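PDB 4MY0: GCN5-related N-acetyltransferase from Kribbella flavida, which probably transfers the acetyl group of acetyl-CoA to amino groups, perhaps those of aminoglycosides. Local coordinates for residues C[119-124]-C[132-137]; C[278-283]-C[386-391]. All blocks are in the same frame, centred on the assembly; numbering follows the deposited sequence.

How the interactions relate
Along the chain the two contacts come in series: interaction 1 closes within the first acetyltransferase (GNAT) region, and interaction 2 then joins the second such region to the C-terminal sterol carrier protein region. In space their centres are only about 9 Å apart, because strand 274-284 runs antiparallel to both strand 118-121 and strand 135-146 and so lies between the two strands of interaction 1. Glu135 O meets Leu282 N across that pairing, and Tyr122 OH makes a weak hydrogen bond to Asp390 O of the C-terminal segment. Parts distant in sequence are thereby knitted together beside the acetyl-CoA site of the first GNAT region, and both contacts also touch a neighbouring subunit.

Interaction 1 of 2, residues C[119-124]-C[132-137]; sequences SALYPA and LGYEFG. With AC8 ([(2R,3R,4R,5R)-5-(6-amino-9H-purin-9-yl)-3,4-bis(phosphonooxy)tetrahydrofuran-2-yl]methyl (3R)-3-hydroxy-2,2-dimethyl-4-oxo-4-({3-oxo-3-[(2-sulfanylethyl)amino]propyl}amino)butyl dihydrogen diphosphate), chain L.
Beside the acetyl-CoA site of the GNAT domain, Tyr134, just before strand 135-146, reaches over to Ser119 and Leu121 of strand 118-121. Its phenol OH donates a hydrogen bond to Ser119 OG, 2.8 Å away, and that serine oxygen is also bonded to Ala83 O, so that both buried hydroxyls find partners in a short hydrogen-bonded chain. Leu121 supplies the apolar half: CD2 lies over one face of the Tyr134 ring, 3.8 Å from its centroid and offset toward the rim, a CH-pi contact. Chi1 of 55° sets Leu121 CG between its backbone N and carbonyl carbon, which carries CD2 over the tyrosine. Tyrosine suits this place because one residue offers leucine a broad face and serine a polar end. Further along, Pro123 CG packs obliquely against Phe136 CE1 at 3.9 Å. The loop then brings Ala124 N within 3.3 Å of sulfur S1P of the CoA-like ligand AC8. Gly133, with a positive phi of 109° at which a side chain would jam against the preceding carbonyl O, forms the Schellman motif after helix 126-131. Strand 118-121, this short helix and strand 135-146 form the strand-helix-strand unit typical of the later part of the GNAT fold, next to the ligand's thiol end.

Interaction 2 of 2, residues C[278-283]-C[386-391]; sequences QRWMLR and PYMLDY
Met388, modelled as selenomethionine, lays its terminal methyl on the indole of Trp280, and this is where the contact is tight. CE sits 3.6 Å from the centroid of the five-membered ring of Trp280, only 11° off the ring normal, while SE stands over the same face at 4.3 Å from that centroid. The side chain is extended until the bend at chi3 (-88°), which folds the methyl onto the fused bond, with CE 3.6 Å from Trp280 CE2. Such a Met-aromatic contact suits a long, flexible, polarisable side chain against a wide flat ring. It fastens the loop after helix 371-380, at the C-terminal end of the sterol carrier protein region, onto strand 274-284 of the GNAT region. Pro386 adds a rigid apolar neighbour, its CB 4.1 Å from Trp280 CZ2. Tyr122 meets Trp280 edge-to-face, and the indole NE1 makes a weak hydrogen bond to His139 O. With Trp280 replaced by an alanine, the Met388 methyl is likely to lose its aromatic seat and a gap to open beside Pro386. Toward solvent the packing slackens: Gln278 NE2 comes no nearer than 4.2 Å to CD1 of the exposed Tyr391, meeting its ring obliquely. Gln278 is held instead through OE1 by Arg140, and Tyr391 OH binds the amine of a Tris molecule, probably from the crystallisation liquor.

Interaction 1 of 2, residues C[119-124]-C[132-137]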
ATOM      1  N   SER C 119     -21.763 -30.433  16.219  1.00 23.35           N
ATOM      2  CA  SER C 119     -20.679 -30.346  15.252  1.00 23.24           C
ATOM      3  C   SER C 119     -20.426 -28.879  14.908  1.00 22.02           C
ATOM      4  O   SER C 119     -21.363 -28.082  14.849  1.00 21.33           O
ATOM      5  CB  SER C 119     -21.043 -31.148  13.993  1.00 20.56           C
ATOM      6  OG  SER C 119     -20.072 -30.981  12.981  1.00 23.37           O
ATOM      7  N   ALA C 120     -19.162 -28.516  14.698  1.00 21.48           N
ATOM      8  CA  ALA C 120     -18.824 -27.150  14.311  1.00 21.41           C
ATOM      9  C   ALA C 120     -17.759 -27.137  13.210  1.00 20.77           C
ATOM     10  O   ALA C 120     -17.033 -28.119  13.017  1.00 20.22           O
ATOM     11  CB  ALA C 120     -18.367 -26.316  15.537  1.00 18.39           C
ATOM     12  N   LEU C 121     -17.685 -26.020  12.489  1.00 19.27           N
ATOM     13  CA  LEU C 121     -16.684 -25.821  11.445  1.00 19.07           C
ATOM     14  C   LEU C 121     -16.620 -24.348  11.048  1.00 21.02           C
ATOM     15  O   LEU C 121     -17.576 -23.588  11.282  1.00 19.19           O
ATOM     16  CB  LEU C 121     -17.023 -26.659  10.204  1.00 17.59           C
ATOM     17  CG  LEU C 121     -18.422 -26.454   9.584  1.00 20.01           C
ATOM     18  CD1 LEU C 121     -18.463 -25.333   8.550  1.00 18.55           C
ATOM     19  CD2 LEU C 121     -18.957 -27.769   8.978  1.00 21.26           C
ATOM     20  N   TYR C 122     -15.491 -23.968  10.451  1.00 16.51           N
ATOM     21  CA  TYR C 122     -15.292 -22.672   9.818  1.00 16.84           C
ATOM     22  C   TYR C 122     -15.512 -22.863   8.322  1.00 19.58           C
ATOM     23  O   TYR C 122     -14.681 -23.478   7.645  1.00 20.73           O
ATOM     24  CB  TYR C 122     -13.847 -22.202  10.027  1.00 18.89           C
ATOM     25  CG  TYR C 122     -13.559 -21.669  11.417  1.00 20.85           C
ATOM     26  CD1 TYR C 122     -13.688 -20.311  11.700  1.00 19.58           C
ATOM     27  CD2 TYR C 122     -13.157 -22.517  12.439  1.00 24.22           C
ATOM     28  CE1 TYR C 122     -13.422 -19.814  12.985  1.00 23.86           C
ATOM     29  CE2 TYR C 122     -12.893 -22.039  13.720  1.00 24.07           C
ATOM     30  CZ  TYR C 122     -13.028 -20.689  13.983  1.00 24.69           C
ATOM     31  OH  TYR C 122     -12.769 -20.225  15.254  1.00 21.06           O
ATOM     32  N   PRO C 123     -16.622 -22.335   7.796  1.00 22.65           N
ATOM     33  CA  PRO C 123     -16.993 -22.594   6.395  1.00 20.27           C
ATOM     34  C   PRO C 123     -16.308 -21.638   5.422  1.00 22.58           C
ATOM     35  O   PRO C 123     -16.220 -20.434   5.712  1.00 24.09           O
ATOM     36  CB  PRO C 123     -18.502 -22.314   6.391  1.00 21.57           C
ATOM     37  CG  PRO C 123     -18.653 -21.165   7.409  1.00 21.66           C
ATOM     38  CD  PRO C 123     -17.621 -21.502   8.501  1.00 21.06           C
ATOM     39  N   ALA C 124     -15.834 -22.147   4.282  1.00 22.95           N
ATOM     40  CA  ALA C 124     -15.265 -21.258   3.259  1.00 26.86           C
ATOM     41  C   ALA C 124     -16.398 -20.655   2.431  1.00 25.37           C
ATOM     42  O   ALA C 124     -16.282 -19.559   1.908  1.00 23.10           O
ATOM     43  CB  ALA C 124     -14.304 -22.013   2.370  1.00 26.22           C
ATOM     44  N   LEU C 132     -27.183 -28.141   4.699  1.00 25.77           N
ATOM     45  CA  LEU C 132     -27.053 -29.319   5.570  1.00 27.80           C
ATOM     46  C   LEU C 132     -27.475 -29.056   7.011  1.00 29.92           C
ATOM     47  O   LEU C 132     -27.451 -29.970   7.844  1.00 30.27           O
ATOM     48  CB  LEU C 132     -25.608 -29.824   5.566  1.00 27.14           C
ATOM     49  CG  LEU C 132     -25.201 -30.481   4.254  1.00 33.71           C
ATOM     50  CD1 LEU C 132     -23.724 -30.328   4.076  1.00 36.85           C
ATOM     51  CD2 LEU C 132     -25.593 -31.945   4.255  1.00 38.67           C
ATOM     52  N   GLY C 133     -27.832 -27.811   7.325  1.00 22.09           N
ATOM     53  CA  GLY C 133     -28.366 -27.520   8.638  1.00 20.71           C
ATOM     54  C   GLY C 133     -27.477 -26.731   9.588  1.00 22.61           C
ATOM     55  O   GLY C 133     -27.891 -26.461  10.712  1.00 20.12           O
ATOM     56  N   TYR C 134     -26.276 -26.345   9.156  1.00 18.70           N
ATOM     57  CA  TYR C 134     -25.396 -25.560  10.012  1.00 20.60           C
ATOM     58  C   TYR C 134     -25.813 -24.089  10.009  1.00 22.47           C
ATOM     59  O   TYR C 134     -26.367 -23.597   9.019  1.00 19.86           O
ATOM     60  CB  TYR C 134     -23.951 -25.642   9.516  1.00 18.73           C
ATOM     61  CG  TYR C 134     -23.243 -26.960   9.784  1.00 22.11           C
ATOM     62  CD1 TYR C 134     -22.328 -27.077  10.832  1.00 19.93           C
ATOM     63  CD2 TYR C 134     -23.457 -28.075   8.969  1.00 21.19           C
ATOM     64  CE1 TYR C 134     -21.654 -28.278  11.071  1.00 23.31           C
ATOM     65  CE2 TYR C 134     -22.785 -29.274   9.197  1.00 23.86           C
ATOM     66  CZ  TYR C 134     -21.885 -29.372  10.252  1.00 25.97           C
ATOM     67  OH  TYR C 134     -21.216 -30.568  10.496  1.00 26.89           O
ATOM     68  N   GLU C 135     -25.533 -23.379  11.099  1.00 18.78           N
ATOM     69  CA  GLU C 135     -25.697 -21.924  11.099  1.00 20.38           C
ATOM     70  C   GLU C 135     -24.593 -21.303  11.941  1.00 20.95           C
ATOM     71  O   GLU C 135     -24.028 -21.979  12.807  1.00 20.28           O
ATOM     72  CB  GLU C 135     -27.084 -21.512  11.627  1.00 20.15           C
ATOM     73  CG  GLU C 135     -27.460 -20.032  11.342  1.00 28.65           C
ATOM     74  CD  GLU C 135     -27.059 -19.588   9.928  1.00 29.75           C
ATOM     75  OE1 GLU C 135     -25.981 -18.953   9.783  1.00 26.57           O
ATOM     76  OE2 GLU C 135     -27.804 -19.893   8.960  1.00 28.03           O
ATOM     77  N   PHE C 136     -24.274 -20.029  11.682  1.00 22.22           N
ATOM     78  CA  PHE C 136     -23.297 -19.314  12.508  1.00 23.19           C
ATOM     79  C   PHE C 136     -23.668 -19.375  13.981  1.00 26.92           C
ATOM     80  O   PHE C 136     -24.835 -19.170  14.349  1.00 29.08           O
ATOM     81  CB  PHE C 136     -23.112 -17.867  12.043  1.00 20.54           C
ATOM     82  CG  PHE C 136     -22.337 -17.752  10.754  1.00 21.04           C
ATOM     83  CD1 PHE C 136     -21.097 -18.380  10.611  1.00 23.59           C
ATOM     84  CD2 PHE C 136     -22.864 -17.072   9.673  1.00 22.21           C
ATOM     85  CE1 PHE C 136     -20.374 -18.296   9.413  1.00 20.83           C
ATOM     86  CE2 PHE C 136     -22.151 -16.977   8.472  1.00 21.70           C
ATOM     87  CZ  PHE C 136     -20.898 -17.585   8.348  1.00 22.49           C
ATOM     88  N   GLY C 137     -22.672 -19.686  14.810  1.00 24.27           N
ATOM     89  CA  GLY C 137     -22.903 -19.917  16.224  1.00 24.11           C
ATOM     90  C   GLY C 137     -22.024 -19.066  17.121  1.00 25.19           C
ATOM     91  O   GLY C 137     -22.307 -18.923  18.312  1.00 27.42           O
TER
HETATM   92  N1A AC8 L 400     -20.362 -20.765  -4.107  1.00 23.19           N
HETATM   93  O1A AC8 L 400     -22.889 -30.747  -2.956  1.00 21.14           O
HETATM   94  P1A AC8 L 400     -22.541 -29.621  -3.918  1.00 20.76           P
HETATM   95  C1B AC8 L 400     -23.507 -24.759  -3.496  1.00 23.95           C
HETATM   96  S1P AC8 L 400     -15.129 -25.385   3.993  1.00 23.81           S
HETATM   97  C2A AC8 L 400     -21.698 -20.765  -3.940  1.00 22.28           C
HETATM   98  O2A AC8 L 400     -22.513 -29.939  -5.387  1.00 17.21           O
HETATM   99  P2A AC8 L 400     -19.674 -29.351  -3.898  1.00 20.04           P
HETATM  100  C2B AC8 L 400     -24.174 -25.497  -4.634  1.00 24.68           C
HETATM  101  O2B AC8 L 400     -24.730 -24.563  -5.568  1.00 29.90           O
HETATM  102  O2C AC8 L 400     -25.555 -26.210  -7.270  1.00 70.56           O
HETATM  103  C2P AC8 L 400     -15.110 -25.781   2.210  1.00 24.40           C
HETATM  104  N3A AC8 L 400     -22.364 -21.921  -3.800  1.00 21.91           N
HETATM  105  O3A AC8 L 400     -21.162 -29.005  -3.393  1.00 23.57           O
HETATM  106  C3B AC8 L 400     -25.246 -26.300  -3.891  1.00 23.31           C
HETATM  107  O3B AC8 L 400     -26.341 -25.433  -3.576  1.00 27.38           O
HETATM  108  P3B AC8 L 400     -27.751 -25.363  -4.380  1.00 70.38           P
HETATM  109  O3C AC8 L 400     -23.366 -25.015  -7.587  1.00 71.19           O
HETATM  110  C3P AC8 L 400     -13.630 -25.955   1.953  1.00 28.57           C
HETATM  111  C4A AC8 L 400     -21.687 -23.101  -3.822  1.00 23.41           C
HETATM  112  O4A AC8 L 400     -19.585 -30.830  -4.208  1.00 19.20           O
HETATM  113  C4B AC8 L 400     -24.621 -26.615  -2.544  1.00 25.11           C
HETATM  114  O4B AC8 L 400     -23.563 -25.664  -2.384  1.00 19.76           O
HETATM  115  O4C AC8 L 400     -25.522 -23.718  -7.765  1.00 70.24           O
HETATM  116  P4C AC8 L 400     -24.805 -24.902  -7.161  1.00 69.25           P
HETATM  117  N4P AC8 L 400     -13.213 -26.251   0.585  1.00 25.14           N
HETATM  118  C5A AC8 L 400     -20.310 -23.119  -3.985  1.00 26.90           C
HETATM  119  O5A AC8 L 400     -19.285 -28.330  -4.927  1.00 19.76           O
HETATM  120  C5B AC8 L 400     -24.052 -28.028  -2.466  1.00 22.57           C
HETATM  121  O5B AC8 L 400     -23.511 -28.356  -3.740  1.00 24.35           O
HETATM  122  C5P AC8 L 400     -13.201 -25.458  -0.480  1.00 22.56           C
HETATM  123  O5P AC8 L 400     -13.649 -24.318  -0.430  1.00 20.98           O
HETATM  124  C6A AC8 L 400     -19.642 -21.908  -4.128  1.00 23.11           C
HETATM  125  N6A AC8 L 400     -18.294 -21.874  -4.296  1.00 22.49           N
HETATM  126  O6A AC8 L 400     -18.834 -29.037  -2.568  1.00 20.65           O
HETATM  127  C6P AC8 L 400     -12.589 -26.048  -1.730  1.00 20.66           C
HETATM  128  N7A AC8 L 400     -19.907 -24.412  -3.978  1.00 27.11           N
HETATM  129  O7A AC8 L 400     -27.429 -25.240  -5.850  1.00 66.54           O
HETATM  130  C7P AC8 L 400     -13.208 -25.592  -3.059  1.00 20.09           C
HETATM  131  C8A AC8 L 400     -21.014 -25.178  -3.803  1.00 28.59           C
HETATM  132  O8A AC8 L 400     -28.458 -26.650  -4.006  1.00 68.78           O
HETATM  133  N8P AC8 L 400     -14.575 -26.118  -3.110  1.00 18.92           N
HETATM  134  N9A AC8 L 400     -22.092 -24.371  -3.724  1.00 24.30           N
HETATM  135  O9A AC8 L 400     -28.388 -24.111  -3.817  1.00 72.01           O
HETATM  136  C9P AC8 L 400     -14.976 -27.379  -2.964  1.00 24.14           C
HETATM  137  O9P AC8 L 400     -14.164 -28.271  -2.781  1.00 19.56           O
HETATM  138  CAP AC8 L 400     -16.458 -27.702  -3.049  1.00 21.27           C
HETATM  139  OAP AC8 L 400     -17.066 -26.932  -4.088  1.00 24.03           O
HETATM  140  CBP AC8 L 400     -17.236 -27.432  -1.754  1.00 17.42           C
HETATM  141  CCP AC8 L 400     -18.722 -27.717  -2.026  1.00 20.75           C
HETATM  142  CDP AC8 L 400     -16.748 -28.354  -0.641  1.00 16.46           C
HETATM  143  CEP AC8 L 400     -17.094 -25.986  -1.309  1.00 14.19           C

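Interaction 2 of 2, residues C[278-283]-C[386-391]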
ATOM      1  N   GLN C 278     -13.936 -13.400  12.802  1.00 22.10           N
ATOM      2  CA  GLN C 278     -14.290 -14.558  11.966  1.00 24.81           C
ATOM      3  C   GLN C 278     -15.485 -15.226  12.608  1.00 23.58           C
ATOM      4  O   GLN C 278     -15.718 -15.029  13.794  1.00 23.70           O
ATOM      5  CB  GLN C 278     -13.146 -15.577  11.889  1.00 23.53           C
ATOM      6  CG  GLN C 278     -11.905 -15.076  11.163  1.00 25.76           C
ATOM      7  CD  GLN C 278     -10.728 -16.010  11.329  1.00 27.72           C
ATOM      8  OE1 GLN C 278     -10.247 -16.221  12.444  1.00 25.08           O
ATOM      9  NE2 GLN C 278     -10.260 -16.584  10.226  1.00 28.99           N
ATOM     10  N   ARG C 279     -16.257 -15.989  11.835  1.00 17.47           N
ATOM     11  CA  ARG C 279     -17.403 -16.709  12.400  1.00 22.27           C
ATOM     12  C   ARG C 279     -17.259 -18.207  12.201  1.00 21.39           C
ATOM     13  O   ARG C 279     -16.708 -18.645  11.199  1.00 22.12           O
ATOM     14  CB  ARG C 279     -18.712 -16.232  11.763  1.00 22.95           C
ATOM     15  CG  ARG C 279     -18.990 -14.774  12.023  1.00 25.99           C
ATOM     16  CD  ARG C 279     -20.010 -14.167  11.065  1.00 28.56           C
ATOM     17  NE  ARG C 279     -20.062 -12.727  11.317  1.00 29.80           N
ATOM     18  CZ  ARG C 279     -19.167 -11.857  10.855  1.00 29.59           C
ATOM     19  NH1 ARG C 279     -19.284 -10.569  11.153  1.00 31.08           N
ATOM     20  NH2 ARG C 279     -18.157 -12.266  10.085  1.00 26.16           N
ATOM     21  N   TRP C 280     -17.761 -18.996  13.148  1.00 21.30           N
ATOM     22  CA  TRP C 280     -17.835 -20.432  12.923  1.00 20.73           C
ATOM     23  C   TRP C 280     -19.275 -20.913  13.040  1.00 21.88           C
ATOM     24  O   TRP C 280     -20.101 -20.269  13.694  1.00 22.16           O
ATOM     25  CB  TRP C 280     -16.918 -21.189  13.895  1.00 20.13           C
ATOM     26  CG  TRP C 280     -16.990 -20.701  15.308  1.00 20.79           C
ATOM     27  CD1 TRP C 280     -16.167 -19.789  15.894  1.00 20.45           C
ATOM     28  CD2 TRP C 280     -17.918 -21.121  16.321  1.00 20.52           C
ATOM     29  NE1 TRP C 280     -16.528 -19.609  17.213  1.00 21.90           N
ATOM     30  CE2 TRP C 280     -17.598 -20.422  17.499  1.00 22.52           C
ATOM     31  CE3 TRP C 280     -18.976 -22.041  16.349  1.00 18.68           C
ATOM     32  CZ2 TRP C 280     -18.319 -20.594  18.702  1.00 22.01           C
ATOM     33  CZ3 TRP C 280     -19.689 -22.220  17.541  1.00 20.34           C
ATOM     34  CH2 TRP C 280     -19.360 -21.498  18.696  1.00 20.78           C
HETATM   35  N   MSE C 281     -19.573 -22.041  12.402  1.00 20.26           N
HETATM   36  CA  MSE C 281     -20.937 -22.557  12.383  1.00 19.52           C
HETATM   37  C   MSE C 281     -21.111 -23.733  13.315  1.00 22.28           C
HETATM   38  O   MSE C 281     -20.136 -24.393  13.668  1.00 19.96           O
HETATM   39  CB  MSE C 281     -21.340 -22.973  10.978  1.00 18.40           C
HETATM   40  CG  MSE C 281     -21.608 -21.788  10.073  1.00 24.00           C
HETATM   41 SE   MSE C 281     -22.236 -22.406   8.338  0.68 28.09          SE
HETATM   42  CE  MSE C 281     -22.858 -20.683   7.671  1.00 39.18           C
ATOM     43  N   LEU C 282     -22.366 -23.986  13.687  1.00 21.89           N
ATOM     44  CA  LEU C 282     -22.726 -25.035  14.633  1.00 22.26           C
ATOM     45  C   LEU C 282     -23.907 -25.816  14.079  1.00 22.20           C
ATOM     46  O   LEU C 282     -24.767 -25.243  13.402  1.00 20.01           O
ATOM     47  CB  LEU C 282     -23.151 -24.394  15.954  1.00 19.83           C
ATOM     48  CG  LEU C 282     -23.590 -25.341  17.064  1.00 24.47           C
ATOM     49  CD1 LEU C 282     -22.395 -26.176  17.501  1.00 28.45           C
ATOM     50  CD2 LEU C 282     -24.171 -24.555  18.238  1.00 22.44           C
ATOM     51  N   ARG C 283     -23.950 -27.117  14.349  1.00 19.12           N
ATOM     52  CA  ARG C 283     -25.159 -27.902  14.088  1.00 22.23           C
ATOM     53  C   ARG C 283     -25.431 -28.872  15.242  1.00 22.30           C
ATOM     54  O   ARG C 283     -24.494 -29.472  15.770  1.00 22.17           O
ATOM     55  CB  ARG C 283     -25.026 -28.699  12.787  1.00 20.48           C
ATOM     56  CG  ARG C 283     -26.354 -29.287  12.306  1.00 21.13           C
ATOM     57  CD  ARG C 283     -26.172 -30.528  11.417  1.00 22.01           C
ATOM     58  NE  ARG C 283     -27.310 -30.696  10.508  1.00 26.35           N
ATOM     59  CZ  ARG C 283     -28.513 -31.139  10.876  1.00 30.15           C
ATOM     60  NH1 ARG C 283     -28.753 -31.466  12.143  1.00 28.49           N
ATOM     61  NH2 ARG C 283     -29.487 -31.250   9.978  1.00 28.68           N
ATOM     62  N   PRO C 386     -20.545 -16.767  22.745  1.00 29.15           N
ATOM     63  CA  PRO C 386     -19.634 -17.872  22.424  1.00 25.06           C
ATOM     64  C   PRO C 386     -18.508 -17.398  21.532  1.00 25.55           C
ATOM     65  O   PRO C 386     -18.729 -16.608  20.608  1.00 26.70           O
ATOM     66  CB  PRO C 386     -20.524 -18.876  21.671  1.00 24.39           C
ATOM     67  CG  PRO C 386     -21.702 -18.079  21.201  1.00 29.39           C
ATOM     68  CD  PRO C 386     -21.891 -16.959  22.173  1.00 30.19           C
ATOM     69  N   TYR C 387     -17.303 -17.871  21.819  1.00 23.51           N
ATOM     70  CA  TYR C 387     -16.159 -17.544  20.985  1.00 23.07           C
ATOM     71  C   TYR C 387     -15.167 -18.677  21.086  1.00 25.38           C
ATOM     72  O   TYR C 387     -15.303 -19.575  21.927  1.00 25.05           O
ATOM     73  CB  TYR C 387     -15.496 -16.240  21.438  1.00 23.27           C
ATOM     74  CG  TYR C 387     -14.758 -16.362  22.755  1.00 30.27           C
ATOM     75  CD1 TYR C 387     -13.369 -16.511  22.791  1.00 33.84           C
ATOM     76  CD2 TYR C 387     -15.446 -16.335  23.964  1.00 33.61           C
ATOM     77  CE1 TYR C 387     -12.686 -16.626  24.004  1.00 36.22           C
ATOM     78  CE2 TYR C 387     -14.771 -16.452  25.182  1.00 38.29           C
ATOM     79  CZ  TYR C 387     -13.391 -16.594  25.189  1.00 37.89           C
ATOM     80  OH  TYR C 387     -12.719 -16.708  26.382  1.00 41.62           O
HETATM   81  N   MSE C 388     -14.149 -18.602  20.244  1.00 17.73           N
HETATM   82  CA  MSE C 388     -13.151 -19.640  20.131  1.00 20.52           C
HETATM   83  C   MSE C 388     -11.827 -18.915  19.942  1.00 23.38           C
HETATM   84  O   MSE C 388     -11.800 -17.823  19.360  1.00 22.53           O
HETATM   85  CB  MSE C 388     -13.448 -20.467  18.873  1.00 23.00           C
HETATM   86  CG  MSE C 388     -13.051 -21.898  18.947  1.00 34.19           C
HETATM   87 SE   MSE C 388     -13.575 -22.728  17.270  0.68 30.77          SE
HETATM   88  CE  MSE C 388     -15.375 -23.222  17.732  1.00 22.14           C
ATOM     89  N   LEU C 389     -10.734 -19.508  20.413  1.00 23.96           N
ATOM     90  CA  LEU C 389      -9.411 -18.931  20.183  1.00 27.42           C
ATOM     91  C   LEU C 389      -8.773 -19.509  18.929  1.00 26.45           C
ATOM     92  O   LEU C 389      -7.925 -18.868  18.298  1.00 29.51           O
ATOM     93  CB  LEU C 389      -8.499 -19.178  21.387  1.00 24.66           C
ATOM     94  CG  LEU C 389      -9.122 -18.679  22.681  1.00 24.34           C
ATOM     95  CD1 LEU C 389      -8.329 -19.188  23.890  1.00 28.08           C
ATOM     96  CD2 LEU C 389      -9.240 -17.142  22.681  1.00 19.60           C
ATOM     97  N   ASP C 390      -9.184 -20.718  18.560  1.00 26.70           N
ATOM     98  CA  ASP C 390      -8.505 -21.445  17.495  1.00 30.81           C
ATOM     99  C   ASP C 390      -9.287 -21.428  16.191  1.00 28.40           C
ATOM    100  O   ASP C 390     -10.510 -21.293  16.189  1.00 28.36           O
ATOM    101  CB  ASP C 390      -8.273 -22.906  17.906  1.00 43.02           C
ATOM    102  CG  ASP C 390      -7.637 -23.041  19.279  1.00 52.46           C
ATOM    103  OD1 ASP C 390      -6.422 -22.776  19.401  1.00 57.75           O
ATOM    104  OD2 ASP C 390      -8.353 -23.419  20.234  1.00 56.52           O
ATOM    105  N   TYR C 391      -8.565 -21.584  15.086  1.00 26.94           N
ATOM    106  CA  TYR C 391      -9.163 -21.875  13.794  1.00 25.83           C
ATOM    107  C   TYR C 391      -8.824 -23.323  13.467  1.00 25.87           C
ATOM    108  O   TYR C 391      -7.764 -23.807  13.874  1.00 27.31           O
ATOM    109  CB  TYR C 391      -8.560 -20.957  12.728  1.00 25.62           C
ATOM    110  CG  TYR C 391      -8.998 -21.301  11.330  1.00 24.43           C
ATOM    111  CD1 TYR C 391     -10.175 -20.791  10.812  1.00 25.14           C
ATOM    112  CD2 TYR C 391      -8.243 -22.159  10.532  1.00 27.77           C
ATOM    113  CE1 TYR C 391     -10.591 -21.112   9.524  1.00 27.97           C
ATOM    114  CE2 TYR C 391      -8.648 -22.486   9.253  1.00 26.92           C
ATOM    115  CZ  TYR C 391      -9.829 -21.961   8.754  1.00 29.54           C
ATOM    116  OH  TYR C 391     -10.250 -22.288   7.472  1.00 31.44           O
TER